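Local coordinates for glutathione peroxidase (Schistosoma mansoni, PDB 2V1M), which catalyses the reduction of hydrogen peroxide by glutathione, giving glutathione disulfide and water, at residues A[12-17]-A[115-120]; A[27-32]-A[66-71]. One frame throughout, in Å; residues are numbered along the deposited sequence.

Interaction 1: A[12-17]-A[115-120]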
loop_
_atom_site.group_PDB
_atom_site.type_symbol
_atom_site.label_atom_id
_atom_site.label_comp_id
_atom_site.label_asym_id
_atom_site.label_seq_id
_atom_site.Cartn_x
_atom_site.Cartn_y
_atom_site.Cartn_z
ATOM N N TYR A 12 1.861 9.865 9.152
ATOM C CA TYR A 12 0.688 10.208 9.968
ATOM C C TYR A 12 0.101 11.565 9.601
ATOM O O TYR A 12 -1.044 11.843 9.965
ATOM C CB TYR A 12 1.075 10.222 11.446
ATOM C CG TYR A 12 1.766 8.987 11.910
ATOM C CD1 TYR A 12 1.354 7.752 11.467
ATOM C CD2 TYR A 12 2.841 9.067 12.831
ATOM C CE1 TYR A 12 1.994 6.600 11.920
ATOM C CE2 TYR A 12 3.468 7.933 13.308
ATOM C CZ TYR A 12 3.067 6.718 12.855
ATOM O OH TYR A 12 3.709 5.591 13.364
ATOM N N GLU A 13 0.871 12.379 8.875
ATOM C CA GLU A 13 0.398 13.718 8.521
ATOM C C GLU A 13 -0.696 13.696 7.465
ATOM O O GLU A 13 -1.360 14.733 7.284
ATOM C CB GLU A 13 1.558 14.564 8.047
ATOM C CG GLU A 13 2.507 14.839 9.203
ATOM C CD GLU A 13 3.709 15.622 8.835
ATOM O OE1 GLU A 13 3.837 15.928 7.629
ATOM O OE2 GLU A 13 4.552 15.948 9.700
ATOM N N PHE A 14 -0.869 12.583 6.745
ATOM C CA PHE A 14 -1.740 12.548 5.559
ATOM C C PHE A 14 -3.108 11.998 5.881
ATOM O O PHE A 14 -3.268 11.137 6.765
ATOM C CB PHE A 14 -1.096 11.725 4.431
ATOM C CG PHE A 14 0.250 12.242 4.115
ATOM C CD1 PHE A 14 0.397 13.483 3.466
ATOM C CD2 PHE A 14 1.391 11.589 4.587
ATOM C CE1 PHE A 14 1.647 14.053 3.270
ATOM C CE2 PHE A 14 2.645 12.157 4.407
ATOM C CZ PHE A 14 2.777 13.373 3.782
ATOM N N THR A 15 -4.090 12.478 5.109
ATOM C CA THR A 15 -5.460 12.040 5.185
ATOM C C THR A 15 -5.841 11.514 3.808
ATOM O O THR A 15 -5.475 12.124 2.771
ATOM C CB THR A 15 -6.397 13.217 5.631
ATOM O OG1 THR A 15 -5.924 13.679 6.899
ATOM C CG2 THR A 15 -7.828 12.771 5.828
ATOM N N VAL A 16 -6.537 10.383 3.776
ATOM C CA VAL A 16 -6.892 9.697 2.524
ATOM C C VAL A 16 -8.313 9.217 2.629
ATOM O O VAL A 16 -8.826 8.929 3.722
ATOM C CB VAL A 16 -5.930 8.517 2.227
ATOM C CG1 VAL A 16 -4.526 9.028 1.856
ATOM C CG2 VAL A 16 -5.847 7.545 3.392
ATOM N N LYS A 17 -8.965 9.078 1.489
ATOM C CA LYS A 17 -10.328 8.552 1.438
ATOM C C LYS A 17 -10.261 7.025 1.314
ATOM O O LYS A 17 -9.622 6.488 0.410
ATOM C CB LYS A 17 -11.033 9.160 0.227
ATOM C CG LYS A 17 -12.544 8.886 0.180
ATOM C CD LYS A 17 -13.224 9.538 -1.040
ATOM C CE LYS A 17 -13.042 11.067 -1.094
ATOM N NZ LYS A 17 -13.638 11.703 0.084
ATOM N N TYR A 115 1.901 9.604 -1.523
ATOM C CA TYR A 115 2.881 9.044 -2.450
ATOM C C TYR A 115 3.996 10.000 -2.782
ATOM O O TYR A 115 5.142 9.566 -2.963
ATOM C CB TYR A 115 2.193 8.463 -3.701
ATOM C CG TYR A 115 1.754 7.034 -3.463
ATOM C CD1 TYR A 115 2.486 5.968 -3.956
ATOM C CD2 TYR A 115 0.546 6.783 -2.833
ATOM C CE1 TYR A 115 2.028 4.628 -3.769
ATOM C CE2 TYR A 115 0.071 5.470 -2.652
ATOM C CZ TYR A 115 0.831 4.407 -3.131
ATOM O OH TYR A 115 0.430 3.093 -2.946
ATOM N N LYS A 116 3.713 11.302 -2.853
ATOM C CA LYS A 116 4.815 12.266 -2.946
ATOM C C LYS A 116 5.778 12.057 -1.778
ATOM O O LYS A 116 7.013 12.032 -1.948
ATOM C CB LYS A 116 4.298 13.706 -3.000
ATOM C CG LYS A 116 3.439 13.965 -4.240
ATOM C CD LYS A 116 3.048 15.457 -4.360
ATOM C CE LYS A 116 2.270 15.702 -5.634
ATOM N NZ LYS A 116 2.001 17.176 -5.807
ATOM N N PHE A 117 5.226 11.898 -0.584
ATOM C CA PHE A 117 6.044 11.676 0.608
ATOM C C PHE A 117 6.811 10.354 0.526
ATOM O O PHE A 117 8.037 10.313 0.802
ATOM C CB PHE A 117 5.159 11.718 1.861
ATOM C CG PHE A 117 5.902 11.412 3.120
ATOM C CD1 PHE A 117 6.801 12.353 3.675
ATOM C CD2 PHE A 117 5.726 10.189 3.776
ATOM C CE1 PHE A 117 7.476 12.073 4.848
ATOM C CE2 PHE A 117 6.414 9.915 4.964
ATOM C CZ PHE A 117 7.280 10.866 5.498
ATOM N N LEU A 118 6.126 9.250 0.234
ATOM C CA LEU A 118 6.796 7.941 0.172
ATOM C C LEU A 118 7.989 8.007 -0.794
ATOM O O LEU A 118 9.095 7.564 -0.465
ATOM C CB LEU A 118 5.813 6.870 -0.272
ATOM C CG LEU A 118 4.704 6.537 0.746
ATOM C CD1 LEU A 118 3.702 5.598 0.076
ATOM C CD2 LEU A 118 5.291 5.892 2.005
ATOM N N LYS A 119 7.748 8.534 -1.993
ATOM C CA LYS A 119 8.809 8.621 -3.010
ATOM C C LYS A 119 9.928 9.576 -2.586
ATOM O O LYS A 119 11.068 9.384 -3.004
ATOM C CB LYS A 119 8.228 9.050 -4.354
ATOM C CG LYS A 119 7.316 8.012 -4.997
ATOM C CD LYS A 119 6.919 8.400 -6.417
ATOM C CE LYS A 119 6.085 9.656 -6.470
ATOM N NZ LYS A 119 5.814 10.011 -7.874
ATOM N N SER A 120 9.613 10.565 -1.743
ATOM C CA SER A 120 10.655 11.490 -1.265
ATOM C C SER A 120 11.573 10.820 -0.235
ATOM O O SER A 120 12.668 11.346 0.050
ATOM C CB SER A 120 10.052 12.751 -0.643
ATOM O OG SER A 120 9.568 12.539 0.661
#

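Interaction 2: A[27-32]-A[66-71]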
loop_
_atom_site.group_PDB
_atom_site.type_symbol
_atom_site.label_atom_id
_atom_site.label_comp_id
_atom_site.label_asym_id
_atom_site.label_seq_id
_atom_site.Cartn_x
_atom_site.Cartn_y
_atom_site.Cartn_z
ATOM N N GLU A 27 -2.884 8.969 11.015
ATOM C CA GLU A 27 -2.685 8.862 12.475
ATOM C C GLU A 27 -3.218 7.533 13.022
ATOM O O GLU A 27 -2.710 7.045 14.025
ATOM C CB GLU A 27 -3.412 10.012 13.180
ATOM C CG GLU A 27 -2.684 11.358 13.095
ATOM C CD GLU A 27 -1.557 11.445 14.120
ATOM O OE1 GLU A 27 -1.555 10.617 15.044
ATOM O OE2 GLU A 27 -0.685 12.322 13.956
ATOM N N LYS A 28 -4.243 6.974 12.375
ATOM C CA LYS A 28 -4.812 5.650 12.704
ATOM C C LYS A 28 -3.723 4.584 12.866
ATOM O O LYS A 28 -3.884 3.638 13.664
ATOM C CB LYS A 28 -5.827 5.199 11.570
ATOM C CG LYS A 28 -6.382 3.793 11.674
ATOM C CD LYS A 28 -7.440 3.544 10.581
ATOM C CE LYS A 28 -7.888 2.099 10.531
ATOM N NZ LYS A 28 -9.122 1.895 9.740
ATOM N N TYR A 29 -2.641 4.709 12.105
ATOM C CA TYR A 29 -1.615 3.669 11.997
ATOM C C TYR A 29 -0.412 3.885 12.914
ATOM O O TYR A 29 0.564 3.126 12.847
ATOM C CB TYR A 29 -1.194 3.525 10.528
ATOM C CG TYR A 29 -2.373 3.103 9.667
ATOM C CD1 TYR A 29 -2.845 1.805 9.724
ATOM C CD2 TYR A 29 -3.045 4.017 8.879
ATOM C CE1 TYR A 29 -3.964 1.427 8.990
ATOM C CE2 TYR A 29 -4.193 3.656 8.134
ATOM C CZ TYR A 29 -4.642 2.357 8.208
ATOM O OH TYR A 29 -5.748 2.034 7.465
ATOM N N ARG A 30 -0.487 4.883 13.798
ATOM C CA ARG A 30 0.630 5.134 14.718
ATOM C C ARG A 30 0.953 3.872 15.510
ATOM O O ARG A 30 0.069 3.219 16.080
ATOM C CB ARG A 30 0.277 6.244 15.697
ATOM C CG ARG A 30 1.490 6.860 16.367
ATOM C CD ARG A 30 1.138 8.149 17.114
ATOM N NE ARG A 30 0.963 9.368 16.290
ATOM C CZ ARG A 30 1.953 10.199 15.967
ATOM N NH1 ARG A 30 3.188 9.892 16.311
ATOM N NH2 ARG A 30 1.728 11.315 15.261
ATOM N N GLY A 31 2.234 3.535 15.554
ATOM C CA GLY A 31 2.696 2.405 16.342
ATOM C C GLY A 31 2.640 1.057 15.640
ATOM O O GLY A 31 3.093 0.077 16.224
ATOM N N HIS A 32 2.102 1.010 14.424
ATOM C CA HIS A 32 2.012 -0.231 13.630
ATOM C C HIS A 32 2.938 -0.169 12.441
ATOM O O HIS A 32 3.184 0.895 11.892
ATOM C CB HIS A 32 0.555 -0.441 13.193
ATOM C CG HIS A 32 -0.330 -0.805 14.365
ATOM N ND1 HIS A 32 -1.651 -0.418 14.491
ATOM C CD2 HIS A 32 -0.051 -1.520 15.488
ATOM C CE1 HIS A 32 -2.138 -0.874 15.634
ATOM N NE2 HIS A 32 -1.193 -1.557 16.253
ATOM N N ARG A 66 -0.107 -3.592 9.376
ATOM C CA ARG A 66 -1.269 -3.056 8.665
ATOM C C ARG A 66 -0.906 -2.914 7.192
ATOM O O ARG A 66 0.058 -2.261 6.844
ATOM C CB ARG A 66 -1.690 -1.700 9.270
ATOM C CG ARG A 66 -2.092 -1.819 10.760
ATOM C CD ARG A 66 -3.356 -2.627 10.940
ATOM N NE ARG A 66 -3.745 -2.675 12.351
ATOM C CZ ARG A 66 -3.286 -3.576 13.227
ATOM N NH1 ARG A 66 -2.356 -4.473 12.879
ATOM N NH2 ARG A 66 -3.728 -3.550 14.487
ATOM N N ILE A 67 -1.696 -3.535 6.335
ATOM C CA ILE A 67 -1.525 -3.422 4.899
ATOM C C ILE A 67 -2.542 -2.430 4.366
ATOM O O ILE A 67 -3.743 -2.528 4.700
ATOM C CB ILE A 67 -1.678 -4.819 4.212
ATOM C CG1 ILE A 67 -0.590 -5.763 4.748
ATOM C CG2 ILE A 67 -1.643 -4.679 2.688
ATOM C CD1 ILE A 67 -0.810 -7.218 4.321
ATOM N N LEU A 68 -2.064 -1.467 3.570
ATOM C CA LEU A 68 -2.892 -0.400 3.013
ATOM C C LEU A 68 -2.796 -0.512 1.498
ATOM O O LEU A 68 -1.688 -0.434 0.951
ATOM C CB LEU A 68 -2.407 0.987 3.443
ATOM C CG LEU A 68 -2.537 1.408 4.892
ATOM C CD1 LEU A 68 -1.701 0.670 5.827
ATOM C CD2 LEU A 68 -2.262 2.906 4.950
ATOM N N ALA A 69 -3.940 -0.654 0.827
ATOM C CA ALA A 69 -3.967 -0.851 -0.639
ATOM C C ALA A 69 -4.672 0.323 -1.306
ATOM O O ALA A 69 -5.860 0.602 -1.035
ATOM C CB ALA A 69 -4.670 -2.149 -0.979
ATOM N N PHE A 70 -3.928 0.997 -2.194
ATOM C CA PHE A 70 -4.384 2.174 -2.929
ATOM C C PHE A 70 -4.581 1.836 -4.400
ATOM O O PHE A 70 -3.605 1.676 -5.131
ATOM C CB PHE A 70 -3.370 3.315 -2.784
ATOM C CG PHE A 70 -3.395 3.912 -1.395
ATOM C CD1 PHE A 70 -4.296 4.929 -1.091
ATOM C CD2 PHE A 70 -2.542 3.421 -0.405
ATOM C CE1 PHE A 70 -4.380 5.453 0.186
ATOM C CE2 PHE A 70 -2.613 3.948 0.885
ATOM C CZ PHE A 70 -3.536 4.958 1.184
ATOM N N PRO A 71 -5.834 1.746 -4.857
ATOM C CA PRO A 71 -6.069 1.544 -6.301
ATOM C C PRO A 71 -5.513 2.727 -7.085
ATOM O O PRO A 71 -5.575 3.874 -6.650
ATOM C CB PRO A 71 -7.601 1.494 -6.413
ATOM C CG PRO A 71 -8.063 1.033 -4.994
ATOM C CD PRO A 71 -7.116 1.792 -4.100
#

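Interaction 1: A[12-17]-A[115-120]
The carbonyl oxygen of Phe117, the residue whose side chain meets Phe14, takes two donors from Ser120: the hydroxyl, with OG of Ser120 2.7 Å from O of Phe117, and more weakly the backbone N of Ser120. The hydroxyl approaches at a C=O...O angle of 121°, tilted 19° from the carbonyl plane. Phe117 belongs to helix 113-121 of the thioredoxin fold, whereas Phe14 lies between a short 3-10 segment and strand 15-17, the first strand of a β-hairpin with 23-25. The hairpin pairing is evident from backbone bonds of Phe14 with Leu26 and of Val16 with Val24.

No hydrogen bond joins the two segments; they meet through one buried phenylalanine pair. Its ring centroids are 5.4 Å apart with the planes at 44°, an oblique pairing that is neither a stack nor edge-to-face. Phe14 reaches in with its far end, CZ lying 3.5 Å from CB of Phe117. The chi1 torsion of Phe117, 176°, turns its CG to the side opposite its own backbone N, where CE2 of Phe14 comes within 3.6 Å of that CG. Around the pair, Phe14 also touches Asp113 and Leu114 and meets Trp8 edge-to-face, while Phe117 and Leu118 rest on Pro145 of strand 145-149. Leu118 further packs on Ile36 of strand 33-39, attaching this helix to the central sheet. CD1 of Leu118 sits over the centre of the ring of Tyr115, one turn earlier, 4.1 Å above its plane.

Interaction 2: A[27-32]-A[66-71]
Arg66, near the start of strand 65-71 in the central sheet of the thioredoxin fold, touches both Tyr29 and His32 of the loop leading into strand 33-39. Its CB lies 3.7 Å from CD1 of Tyr29, and its CG meets that ring at the edge, in plane. A bend at chi2 (-67°) carries the guanidinium over one face of His32, the two planes 30° apart, with NH2 of Arg66 3.3 Å from CE1 of His32. NH1 of Arg66 bonds to Val61 O, which helps fix the group. His32 closes a type II β-turn begun by Tyr29, with N of His32 3.1 Å from O of Tyr29 and glycine at position 31, where phi is positive. Ile67 points away from the loop and packs on Leu53 and His57 of helix 46-60. Leu68 returns to the loop side and covers one face of the Tyr29 ring in a CH-π contact: its CD1 is 4.1 Å from the centroid, 17° off the normal. CG of Lys28 lies over the opposite face, and Tyr29 OH bonds to Asp99 OD2. Beside CD1, the second methyl of Leu68 lies over the same face of the ring, CD2 standing 3.8 Å from CE2 of Tyr29.

Overall arrangement
From the N terminus, the chain passes through 12-17, turns back along strand 23-25 and enters 27-32. Interaction 2 closes the shorter loop: after strand 33-39 and helix 46-60, strand 65-71 returns beside strand 33-39 and meets that entry loop. Interaction 1 closes only later, when helix 113-121 comes back to Phe14, at the start of the hairpin, so its loop encloses the whole of interaction 2. Interaction 1 ties the start of the hairpin to a helix packed on the sheet; interaction 2 seats the loop after the hairpin on a central strand. The two sites, with centres about 11 Å apart, join directly through Tyr12, whose OH makes a weak hydrogen bond with N of Gly31.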